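Local atomic coordinates of chitinase (Thermococcus chitonophagus, PDB entry 5XSW), a protein that probably cleaves chitin internally as an endochitinase, this piece joining a beta-rich N-terminal part to a largely helical domain that holds bound N-acetylglucosamine units. Residues A[148-154]-A[326-332]; A[202-208]-A[381-386]; A[194-199]-A[293-298]; A[314-318]-A[348-353]. All coordinates share one frame; numbering follows the deposited sequence.

Interaction 1 of 4, residues A[148-154]-A[326-332]; sequences QNGFIMY and WAETEII
The phenol of Y154 and the carboxylate of E328 approach from opposite directions, their planes only 16° apart, so that E328 OE1 sits at the edge of the ring and in its plane. Y154 OH donates to E328 OE1 over a very short 2.5 Å, E328 reaching out with CG anti to its backbone N (chi1 175°). OE1 also accepts from a water bound to I152 N; OE2 forms a salt bridge with R304 and a hydrogen bond with Y315 OH, and R304 also bonds Y154 OH. The side chains of I332 and F151 cross at about a right angle, I332 CG2 lying over one face of the ring, 4.0 Å from its centroid, with I152 CD1 on the opposite face. Nearby, F151 N donates to T329 OG1 (2.9 Å, 162°). The W326 indole lies against the Q148–G150 backbone, its CZ3 3.4 Å from G150 CA, and its NE1 donates to a water. Cutting it back to an alanine would probably uncover G150 and leave that water without its indole partner. The arrangement is that of an irregular loop packed along the first turns of helix 327-338, with W326 at its N-cap position.

Interaction 2 of 4, residues A[202-208]-A[381-386]; sequences NPNFLMA and ITATMD
N202 holds its CG anti to the backbone N (chi1 -180°), whereas N204 and D386 both turn CG anti to the carbonyl carbon, and together these settings bring two amides onto one carboxylate oxygen. D386 OD1 accepts from N204 ND2 at 2.9 Å on its anti lone pair and from N202 ND2 at 3.1 Å on its syn lone pair. Both bonds are nearly straight and lie in the plane of the donating amide, a double grip that should fix the rotation of the buried acid. The other end of the N202 amide works as an N-cap: its OD1 accepts from N204 N at 3.0 Å, the donor standing above the carbonyl plane, while ND2 also serves G150 O. The local axes of 203-208 and 381-386 pass 8.4 Å apart with their directions at 135°, an inclined pair nearer antiparallel than parallel within the helical domain. Of the sugar-binding pocket, K212 and E213 lie further along helix 203-214 and H374 at the start of helix 374-386. M385, bent at its last torsion, lays its methyl CE 3.4 Å from N204 OD1, an oxygen that accepts from G165 N, and 3.5 Å from M207 CB. A208 CB fits between I381 CG2 and T382 OG1, 3.3 Å from the latter. That hydroxyl bonds V378 O in its own helix, so towards A208 it offers a packing contact.

Interaction 3 of 4, residues A[194-199]-A[293-298]; sequences LAYEWF and PIVAAV
Helices 186-199 and 288-311 run in nearly the same direction where A195 and I294 come nearest, their local axes 9.5 Å apart and inclined at 35°. This is parallel helix packing close to the centre of the chain, inside the helical domain; no hydrogen bond crosses it, and the side-chain contacts are apolar. Two alanines face each other across it. A195 and A297 meet methyl to methyl, CB to CB at 3.6 Å, and the same A195 is flanked by L206 of the next helix. P293 lies at a kink in helix 288-311, and its carbonyl oxygen is loosely faced by the A195 methyl. On one flank of the alanine pair, L194 crosses I294 at a slant: L194 swings CG anti to its backbone N (chi1 174°), which sends CD2 to within 3.7 Å of I294 CD1. At the C-terminal end of helix 186-199 the ring of F199 takes over. I294 CG2 stands at its edge near the ring plane, while A297 CB and V298 CG2 approach obliquely. W198, though it makes no close contact across the helix pair, backs this ring from its own helix, and its indole NE1 is bonded to H468 O while W464 and F414 pack round it. The two neighbouring aromatics lie face against face, with F199 CZ 3.5 Å above the W198 ring plane over its centre. Across the helix pair, F199 CE2 meets V298 CG2 at 3.6 Å.

Interaction 4 of 4, residues A[314-318]-A[348-353]; sequences KYNEF and IFSDNW
F318 and F349 form the apolar centre, an edge-to-face pair with planes at 56°, the edge of F349 toward the face of F318 and the centroids 5.2 Å apart. F318 CG is anti to its backbone N (chi1 179°), a setting that leaves CB against W353 CH2 at 3.7 Å and carries the ring on to I348 CG2, which touches CE1. I348 CG2 also lies over one face of F349. Y315 joins from the side: its plane is almost parallel to that of F349, but the two rings are slid so far apart that they barely overlap. Its hydroxyl bonds E328, and Y308 stacks on its ring. Y315, F318, F349 and W353 thus make an aromatic cluster that packs helix 313-321 against the loop after helix 340-346. That loop ends in a type I turn from S350 to W353. Further out, the extended K314 chain runs over the W353 indole, its CE above the face. K314 NZ, 4.6 Å from the centroid of the W353 six-membered ring in an off-centre cation-pi contact, donates to F349 O at 3.2 Å from above the carbonyl plane. A serine in its place would probably uncover this indole face and deprive F349 O of its ammonium donor. The E317 and W353 side chains cross at about a right angle, E317 CD 3.8 Å from W353 CZ2, while S350 OG bonds the C-terminal P486.

From the N terminus, the 148-154 loop opens interaction 1, helix 186-199 interaction 3 and helix 203-214 interaction 2. Interaction 3 closes first, onto helix 288-311, nested inside interaction 1. Helix 313-321 then opens interaction 4, in series with interaction 3; interaction 1 closes on helix 327-338, interaction 4 on the loop after helix 340-346 and interaction 2 on helix 374-386. Interaction 2 therefore crosses interactions 1 and 3 and encloses interaction 4, which itself crosses interaction 1. Direct touches join interaction 1 to each of the others, and L206 packs interaction 2 against interaction 3. Interactions 2 and 4, about 26 Å apart between centres, do not touch; helix 327-338 lies in interaction 1 between them.

Interaction 1 of 4, residues A[148-154]-A[326-332]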
# COMPACT_ATOMS: atom_id res chain seq x y z
N GLN A 148 18.18 -0.64 27.82
CA GLN A 148 16.84 -1.21 27.64
C GLN A 148 16.07 -0.41 26.58
O GLN A 148 14.84 -0.24 26.68
CB GLN A 148 16.10 -1.25 29.01
CG GLN A 148 16.54 -2.49 29.91
CD GLN A 148 16.18 -3.93 29.34
OE1 GLN A 148 15.17 -4.51 29.77
NE2 GLN A 148 17.03 -4.50 28.43
N ASN A 149 16.75 0.12 25.58
CA ASN A 149 16.04 0.84 24.51
C ASN A 149 15.14 -0.12 23.68
O ASN A 149 15.53 -1.28 23.43
CB ASN A 149 17.02 1.54 23.57
CG ASN A 149 17.77 2.70 24.25
OD1 ASN A 149 17.30 3.84 24.27
ND2 ASN A 149 18.95 2.42 24.72
N GLY A 150 13.99 0.35 23.25
CA GLY A 150 13.14 -0.52 22.44
C GLY A 150 13.37 -0.13 21.00
O GLY A 150 14.49 -0.21 20.50
N PHE A 151 12.32 0.34 20.35
CA PHE A 151 12.35 0.71 18.94
C PHE A 151 13.29 1.93 18.68
O PHE A 151 14.14 1.91 17.80
CB PHE A 151 10.89 1.05 18.49
CG PHE A 151 10.80 1.77 17.19
CD1 PHE A 151 11.46 1.27 16.07
CD2 PHE A 151 9.99 2.89 17.05
CE1 PHE A 151 11.35 1.90 14.84
CE2 PHE A 151 9.92 3.55 15.81
CZ PHE A 151 10.60 3.03 14.71
N ILE A 152 13.12 3.01 19.45
CA ILE A 152 13.92 4.26 19.26
C ILE A 152 15.04 4.30 20.29
O ILE A 152 14.79 4.00 21.45
CB ILE A 152 13.03 5.56 19.39
CG1 ILE A 152 11.97 5.60 18.25
CG2 ILE A 152 13.89 6.87 19.37
CD1 ILE A 152 12.60 5.85 16.87
N MET A 153 16.25 4.69 19.87
CA MET A 153 17.40 4.63 20.75
C MET A 153 17.49 5.98 21.51
O MET A 153 18.31 6.82 21.17
CB MET A 153 18.70 4.38 19.95
CG MET A 153 19.91 4.03 20.95
SD MET A 153 19.84 2.31 21.50
CE MET A 153 20.75 1.45 20.23
N TYR A 154 16.58 6.20 22.47
CA TYR A 154 16.62 7.47 23.24
C TYR A 154 17.91 7.55 24.07
O TYR A 154 18.42 8.61 24.25
CB TYR A 154 15.42 7.58 24.17
CG TYR A 154 14.07 7.62 23.46
CD1 TYR A 154 13.65 8.76 22.86
CD2 TYR A 154 13.24 6.47 23.43
CE1 TYR A 154 12.36 8.80 22.17
CE2 TYR A 154 11.94 6.49 22.77
CZ TYR A 154 11.53 7.65 22.16
OH TYR A 154 10.30 7.72 21.52
N TRP A 326 7.90 -0.15 28.03
CA TRP A 326 8.05 -0.66 26.65
C TRP A 326 6.78 -0.30 25.83
O TRP A 326 6.61 -0.80 24.71
CB TRP A 326 8.29 -2.17 26.68
CG TRP A 326 9.69 -2.56 27.06
CD1 TRP A 326 10.20 -2.71 28.33
CD2 TRP A 326 10.77 -2.86 26.16
NE1 TRP A 326 11.53 -3.07 28.27
CE2 TRP A 326 11.90 -3.18 26.96
CE3 TRP A 326 10.89 -2.88 24.77
CZ2 TRP A 326 13.14 -3.52 26.40
CZ3 TRP A 326 12.11 -3.22 24.22
CH2 TRP A 326 13.22 -3.53 25.03
N ALA A 327 5.91 0.55 26.40
CA ALA A 327 4.65 0.89 25.75
C ALA A 327 4.81 1.35 24.27
O ALA A 327 4.12 0.83 23.42
CB ALA A 327 3.90 1.96 26.52
N GLU A 328 5.68 2.32 23.99
CA GLU A 328 5.84 2.82 22.64
C GLU A 328 6.23 1.67 21.67
O GLU A 328 5.68 1.52 20.55
CB GLU A 328 6.89 3.93 22.59
CG GLU A 328 7.14 4.39 21.13
CD GLU A 328 8.11 5.55 21.00
OE1 GLU A 328 9.15 5.54 21.73
OE2 GLU A 328 7.88 6.42 20.15
N THR A 329 7.21 0.90 22.10
CA THR A 329 7.74 -0.22 21.28
C THR A 329 6.63 -1.26 21.02
O THR A 329 6.53 -1.81 19.93
CB THR A 329 8.98 -0.88 21.96
OG1 THR A 329 10.03 0.13 22.04
CG2 THR A 329 9.49 -2.06 21.11
N GLU A 330 5.83 -1.55 22.03
CA GLU A 330 4.71 -2.46 21.85
C GLU A 330 3.68 -1.95 20.79
O GLU A 330 3.23 -2.72 19.94
CB GLU A 330 3.95 -2.66 23.20
CG GLU A 330 4.82 -3.48 24.19
CD GLU A 330 4.27 -3.36 25.60
OE1 GLU A 330 3.04 -3.36 25.75
OE2 GLU A 330 5.06 -3.26 26.54
N ILE A 331 3.33 -0.67 20.87
CA ILE A 331 2.38 -0.03 19.94
C ILE A 331 2.95 -0.07 18.52
O ILE A 331 2.28 -0.47 17.55
CB ILE A 331 2.12 1.40 20.34
CG1 ILE A 331 1.33 1.43 21.66
CG2 ILE A 331 1.31 2.15 19.25
CD1 ILE A 331 1.18 2.82 22.27
N ILE A 332 4.19 0.33 18.39
CA ILE A 332 4.82 0.37 17.07
C ILE A 332 4.95 -1.08 16.50
O ILE A 332 4.66 -1.28 15.32
CB ILE A 332 6.22 1.05 17.11
CG1 ILE A 332 6.14 2.56 17.40
CG2 ILE A 332 6.99 0.88 15.77
CD1 ILE A 332 5.15 3.35 16.54
O HOH W 1 13.17 -3.37 30.60
O HOH W 2 10.78 3.21 21.35

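Interaction 2 of 4, residues A[202-208]-A[381-386]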
# COMPACT_ATOMS: atom_id res chain seq x y z
N ASN A 202 16.98 1.36 16.93
CA ASN A 202 17.81 0.39 17.66
C ASN A 202 18.04 -0.85 16.80
O ASN A 202 17.09 -1.54 16.44
CB ASN A 202 17.06 -0.02 18.94
CG ASN A 202 17.82 -1.03 19.80
OD1 ASN A 202 18.97 -1.41 19.52
ND2 ASN A 202 17.19 -1.44 20.88
N PRO A 203 19.30 -1.13 16.44
CA PRO A 203 19.58 -2.31 15.63
C PRO A 203 19.05 -3.57 16.27
O PRO A 203 18.65 -4.48 15.53
CB PRO A 203 21.15 -2.36 15.56
CG PRO A 203 21.59 -0.94 15.84
CD PRO A 203 20.51 -0.36 16.79
N ASN A 204 19.03 -3.66 17.60
CA ASN A 204 18.53 -4.89 18.22
C ASN A 204 17.00 -5.08 17.94
O ASN A 204 16.49 -6.20 17.88
CB ASN A 204 18.73 -4.84 19.74
CG ASN A 204 20.21 -4.97 20.13
OD1 ASN A 204 21.02 -5.54 19.39
ND2 ASN A 204 20.56 -4.41 21.29
N PHE A 205 16.30 -3.97 17.81
CA PHE A 205 14.84 -4.07 17.56
C PHE A 205 14.65 -4.65 16.11
O PHE A 205 13.83 -5.53 15.91
CB PHE A 205 14.17 -2.71 17.67
CG PHE A 205 12.70 -2.77 17.32
CD1 PHE A 205 11.80 -3.23 18.26
CD2 PHE A 205 12.25 -2.44 16.02
CE1 PHE A 205 10.42 -3.36 17.96
CE2 PHE A 205 10.87 -2.58 15.68
CZ PHE A 205 9.97 -3.03 16.68
N LEU A 206 15.38 -4.11 15.13
CA LEU A 206 15.25 -4.65 13.72
C LEU A 206 15.69 -6.10 13.67
O LEU A 206 15.10 -6.91 12.94
CB LEU A 206 16.08 -3.83 12.71
CG LEU A 206 15.49 -2.43 12.45
CD1 LEU A 206 16.30 -1.60 11.47
CD2 LEU A 206 14.02 -2.53 11.87
N MET A 207 16.66 -6.46 14.49
CA MET A 207 17.15 -7.86 14.56
C MET A 207 16.04 -8.79 15.09
O MET A 207 15.77 -9.89 14.55
CB MET A 207 18.40 -7.96 15.48
CG MET A 207 19.67 -7.39 14.85
SD MET A 207 20.48 -8.55 13.66
CE MET A 207 20.99 -9.92 14.71
N ALA A 208 15.41 -8.32 16.15
CA ALA A 208 14.36 -9.06 16.80
C ALA A 208 13.18 -9.21 15.82
O ALA A 208 12.55 -10.26 15.76
CB ALA A 208 13.86 -8.29 18.06
N ILE A 381 12.97 -10.33 22.77
CA ILE A 381 14.29 -10.49 22.12
C ILE A 381 15.06 -9.17 22.11
O ILE A 381 16.29 -9.16 22.35
CB ILE A 381 14.13 -11.07 20.66
CG1 ILE A 381 13.62 -12.51 20.75
CG2 ILE A 381 15.47 -11.04 19.88
CD1 ILE A 381 13.36 -13.19 19.35
N THR A 382 14.38 -8.06 21.83
CA THR A 382 15.06 -6.76 21.86
C THR A 382 15.67 -6.53 23.27
O THR A 382 16.84 -6.10 23.37
CB THR A 382 14.07 -5.60 21.53
OG1 THR A 382 13.45 -5.87 20.26
CG2 THR A 382 14.74 -4.21 21.44
N ALA A 383 14.88 -6.78 24.32
CA ALA A 383 15.36 -6.59 25.70
C ALA A 383 16.57 -7.51 25.97
O ALA A 383 17.57 -7.08 26.52
CB ALA A 383 14.22 -6.88 26.72
N THR A 384 16.49 -8.78 25.60
CA THR A 384 17.61 -9.73 25.79
C THR A 384 18.88 -9.32 25.05
O THR A 384 19.97 -9.40 25.60
CB THR A 384 17.19 -11.15 25.37
OG1 THR A 384 16.00 -11.49 26.11
CG2 THR A 384 18.28 -12.21 25.68
N MET A 385 18.74 -8.89 23.80
CA MET A 385 19.88 -8.40 23.04
C MET A 385 20.48 -7.15 23.69
O MET A 385 21.70 -7.00 23.76
CB MET A 385 19.45 -8.08 21.60
CG MET A 385 19.13 -9.36 20.81
SD MET A 385 18.64 -8.94 19.14
CE MET A 385 20.26 -8.71 18.36
N ASP A 386 19.62 -6.24 24.11
CA ASP A 386 20.06 -4.99 24.77
C ASP A 386 20.96 -5.28 26.01
O ASP A 386 21.81 -4.47 26.34
CB ASP A 386 18.88 -4.19 25.30
CG ASP A 386 18.02 -3.49 24.21
OD1 ASP A 386 18.45 -3.33 23.03
OD2 ASP A 386 16.92 -3.04 24.61

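Interaction 3 of 4, residues A[194-199]-A[293-298]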
# COMPACT_ATOMS: atom_id res chain seq x y z
N LEU A 194 22.89 2.13 9.17
CA LEU A 194 22.39 3.34 8.56
C LEU A 194 20.97 3.59 9.07
O LEU A 194 20.60 4.75 9.28
CB LEU A 194 22.39 3.26 7.00
CG LEU A 194 21.75 4.46 6.27
CD1 LEU A 194 22.46 5.78 6.72
CD2 LEU A 194 21.81 4.32 4.73
N ALA A 195 20.16 2.54 9.24
CA ALA A 195 18.83 2.74 9.82
C ALA A 195 18.93 3.41 11.21
O ALA A 195 18.12 4.24 11.57
CB ALA A 195 18.06 1.37 9.95
N TYR A 196 19.90 2.95 11.99
CA TYR A 196 20.17 3.47 13.34
C TYR A 196 20.56 4.95 13.26
O TYR A 196 19.94 5.79 13.84
CB TYR A 196 21.31 2.65 13.94
CG TYR A 196 21.77 3.01 15.34
CD1 TYR A 196 20.90 3.58 16.28
CD2 TYR A 196 23.08 2.72 15.75
CE1 TYR A 196 21.33 3.85 17.59
CE2 TYR A 196 23.52 3.02 17.04
CZ TYR A 196 22.65 3.59 17.94
OH TYR A 196 23.09 3.85 19.23
N GLU A 197 21.59 5.27 12.49
CA GLU A 197 22.09 6.65 12.46
C GLU A 197 21.11 7.60 11.78
O GLU A 197 20.91 8.75 12.19
CB GLU A 197 23.51 6.69 11.78
CG GLU A 197 24.19 8.11 11.85
CD GLU A 197 24.46 8.58 13.30
OE1 GLU A 197 24.62 7.74 14.25
OE2 GLU A 197 24.56 9.81 13.48
N TRP A 198 20.47 7.13 10.72
CA TRP A 198 19.52 7.96 10.00
C TRP A 198 18.19 8.12 10.76
O TRP A 198 17.74 9.25 10.97
CB TRP A 198 19.26 7.35 8.58
CG TRP A 198 18.68 8.30 7.58
CD1 TRP A 198 18.22 9.60 7.78
CD2 TRP A 198 18.49 8.03 6.20
NE1 TRP A 198 17.79 10.13 6.58
CE2 TRP A 198 17.96 9.18 5.60
CE3 TRP A 198 18.77 6.91 5.39
CZ2 TRP A 198 17.65 9.24 4.23
CZ3 TRP A 198 18.49 6.98 4.05
CH2 TRP A 198 17.92 8.14 3.49
N PHE A 199 17.56 7.01 11.19
CA PHE A 199 16.16 7.12 11.72
C PHE A 199 16.10 6.83 13.22
O PHE A 199 15.02 6.84 13.80
CB PHE A 199 15.19 6.16 10.94
CG PHE A 199 15.14 6.49 9.46
CD1 PHE A 199 14.51 7.65 9.04
CD2 PHE A 199 15.76 5.65 8.50
CE1 PHE A 199 14.51 8.01 7.67
CE2 PHE A 199 15.72 5.99 7.16
CZ PHE A 199 15.14 7.20 6.75
N PRO A 293 16.68 -3.64 5.49
CA PRO A 293 16.54 -3.05 6.83
C PRO A 293 16.22 -1.54 6.81
O PRO A 293 15.50 -1.06 7.69
CB PRO A 293 17.91 -3.36 7.51
CG PRO A 293 18.87 -3.54 6.30
CD PRO A 293 17.99 -4.30 5.31
N ILE A 294 16.67 -0.82 5.80
CA ILE A 294 16.28 0.59 5.69
C ILE A 294 14.79 0.73 5.37
O ILE A 294 14.07 1.56 5.97
CB ILE A 294 17.18 1.28 4.63
CG1 ILE A 294 18.61 1.33 5.22
CG2 ILE A 294 16.65 2.70 4.32
CD1 ILE A 294 19.69 1.34 4.08
N VAL A 295 14.28 -0.11 4.46
CA VAL A 295 12.83 -0.11 4.18
C VAL A 295 12.01 -0.42 5.45
O VAL A 295 11.06 0.25 5.73
CB VAL A 295 12.47 -1.13 3.05
CG1 VAL A 295 10.93 -1.22 2.82
CG2 VAL A 295 13.19 -0.69 1.77
N ALA A 296 12.38 -1.46 6.17
CA ALA A 296 11.69 -1.80 7.40
C ALA A 296 11.71 -0.62 8.40
O ALA A 296 10.68 -0.30 9.00
CB ALA A 296 12.29 -3.07 8.06
N ALA A 297 12.88 0.01 8.54
CA ALA A 297 13.01 1.21 9.43
C ALA A 297 12.08 2.35 8.98
O ALA A 297 11.44 2.97 9.78
CB ALA A 297 14.47 1.67 9.43
N VAL A 298 12.00 2.63 7.68
CA VAL A 298 11.10 3.66 7.20
C VAL A 298 9.64 3.27 7.44
O VAL A 298 8.84 4.13 7.79
CB VAL A 298 11.34 3.96 5.69
CG1 VAL A 298 10.28 4.94 5.09
CG2 VAL A 298 12.81 4.57 5.54

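Interaction 4 of 4, residues A[314-318]-A[348-353]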
# COMPACT_ATOMS: atom_id res chain seq x y z
N LYS A 314 0.33 15.27 22.73
CA LYS A 314 -0.09 14.13 23.54
C LYS A 314 0.81 12.90 23.40
O LYS A 314 0.87 12.06 24.31
CB LYS A 314 -1.53 13.78 23.14
CG LYS A 314 -2.35 13.07 24.20
CD LYS A 314 -3.88 13.16 23.98
CE LYS A 314 -4.65 12.46 25.19
NZ LYS A 314 -6.18 12.42 25.20
N TYR A 315 1.53 12.78 22.27
CA TYR A 315 2.40 11.59 22.11
C TYR A 315 3.53 11.61 23.14
O TYR A 315 3.77 10.63 23.84
CB TYR A 315 3.00 11.54 20.69
CG TYR A 315 3.65 10.21 20.33
CD1 TYR A 315 4.93 9.92 20.74
CD2 TYR A 315 2.95 9.21 19.58
CE1 TYR A 315 5.56 8.68 20.39
CE2 TYR A 315 3.55 7.99 19.23
CZ TYR A 315 4.85 7.74 19.63
OH TYR A 315 5.44 6.54 19.30
N ASN A 316 4.25 12.71 23.23
CA ASN A 316 5.32 12.80 24.26
C ASN A 316 4.76 12.75 25.72
O ASN A 316 5.38 12.21 26.62
CB ASN A 316 6.14 14.09 24.05
CG ASN A 316 6.96 14.03 22.77
OD1 ASN A 316 7.27 12.94 22.31
ND2 ASN A 316 7.28 15.17 22.18
N GLU A 317 3.54 13.24 25.88
CA GLU A 317 2.89 13.16 27.19
C GLU A 317 2.64 11.69 27.54
O GLU A 317 2.94 11.25 28.64
CB GLU A 317 1.59 13.98 27.17
CG GLU A 317 0.85 13.95 28.48
CD GLU A 317 -0.55 14.59 28.38
OE1 GLU A 317 -0.94 14.99 27.26
OE2 GLU A 317 -1.25 14.68 29.42
N PHE A 318 2.19 10.90 26.56
CA PHE A 318 2.05 9.46 26.77
C PHE A 318 3.39 8.79 27.11
O PHE A 318 3.43 7.91 27.98
CB PHE A 318 1.42 8.79 25.51
CG PHE A 318 1.27 7.31 25.64
CD1 PHE A 318 0.20 6.77 26.33
CD2 PHE A 318 2.22 6.48 25.10
CE1 PHE A 318 0.08 5.43 26.47
CE2 PHE A 318 2.10 5.09 25.23
CZ PHE A 318 1.04 4.58 25.90
N ILE A 348 -5.93 4.29 22.19
CA ILE A 348 -4.97 4.58 23.27
C ILE A 348 -4.83 6.07 23.58
O ILE A 348 -4.66 6.46 24.74
CB ILE A 348 -3.60 3.99 22.91
CG1 ILE A 348 -3.67 2.48 23.17
CG2 ILE A 348 -2.45 4.70 23.69
CD1 ILE A 348 -2.60 1.67 22.39
N PHE A 349 -4.93 6.91 22.56
CA PHE A 349 -4.66 8.32 22.73
C PHE A 349 -5.92 9.15 22.89
O PHE A 349 -5.87 10.36 22.82
CB PHE A 349 -3.83 8.84 21.54
CG PHE A 349 -2.48 8.18 21.44
CD1 PHE A 349 -2.34 6.98 20.73
CD2 PHE A 349 -1.37 8.72 22.10
CE1 PHE A 349 -1.07 6.32 20.69
CE2 PHE A 349 -0.12 8.08 22.07
CZ PHE A 349 0.04 6.89 21.35
N SER A 350 -7.06 8.51 23.07
CA SER A 350 -8.31 9.26 23.23
C SER A 350 -9.15 8.51 24.24
O SER A 350 -8.87 8.56 25.45
CB SER A 350 -9.03 9.47 21.89
OG SER A 350 -9.10 8.24 21.15
N ASP A 351 -10.11 7.73 23.76
CA ASP A 351 -11.08 7.05 24.64
C ASP A 351 -10.44 6.23 25.74
O ASP A 351 -11.00 6.13 26.84
CB ASP A 351 -12.02 6.11 23.86
CG ASP A 351 -12.59 6.75 22.61
OD1 ASP A 351 -12.26 7.92 22.31
OD2 ASP A 351 -13.33 6.06 21.89
N ASN A 352 -9.31 5.58 25.46
CA ASN A 352 -8.77 4.65 26.45
C ASN A 352 -7.45 5.12 27.08
O ASN A 352 -6.70 4.34 27.64
CB ASN A 352 -8.61 3.23 25.83
CG ASN A 352 -9.95 2.65 25.44
OD1 ASN A 352 -10.88 2.70 26.22
ND2 ASN A 352 -10.08 2.18 24.20
N TRP A 353 -7.23 6.41 27.03
CA TRP A 353 -6.04 7.02 27.60
C TRP A 353 -5.66 6.57 29.01
O TRP A 353 -4.52 6.13 29.26
CB TRP A 353 -6.21 8.52 27.56
CG TRP A 353 -5.12 9.33 28.15
CD1 TRP A 353 -5.10 9.91 29.41
CD2 TRP A 353 -3.92 9.73 27.51
NE1 TRP A 353 -3.94 10.61 29.58
CE2 TRP A 353 -3.19 10.53 28.43
CE3 TRP A 353 -3.35 9.45 26.25
CZ2 TRP A 353 -1.94 11.07 28.12
CZ3 TRP A 353 -2.11 10.00 25.95
CH2 TRP A 353 -1.42 10.80 26.87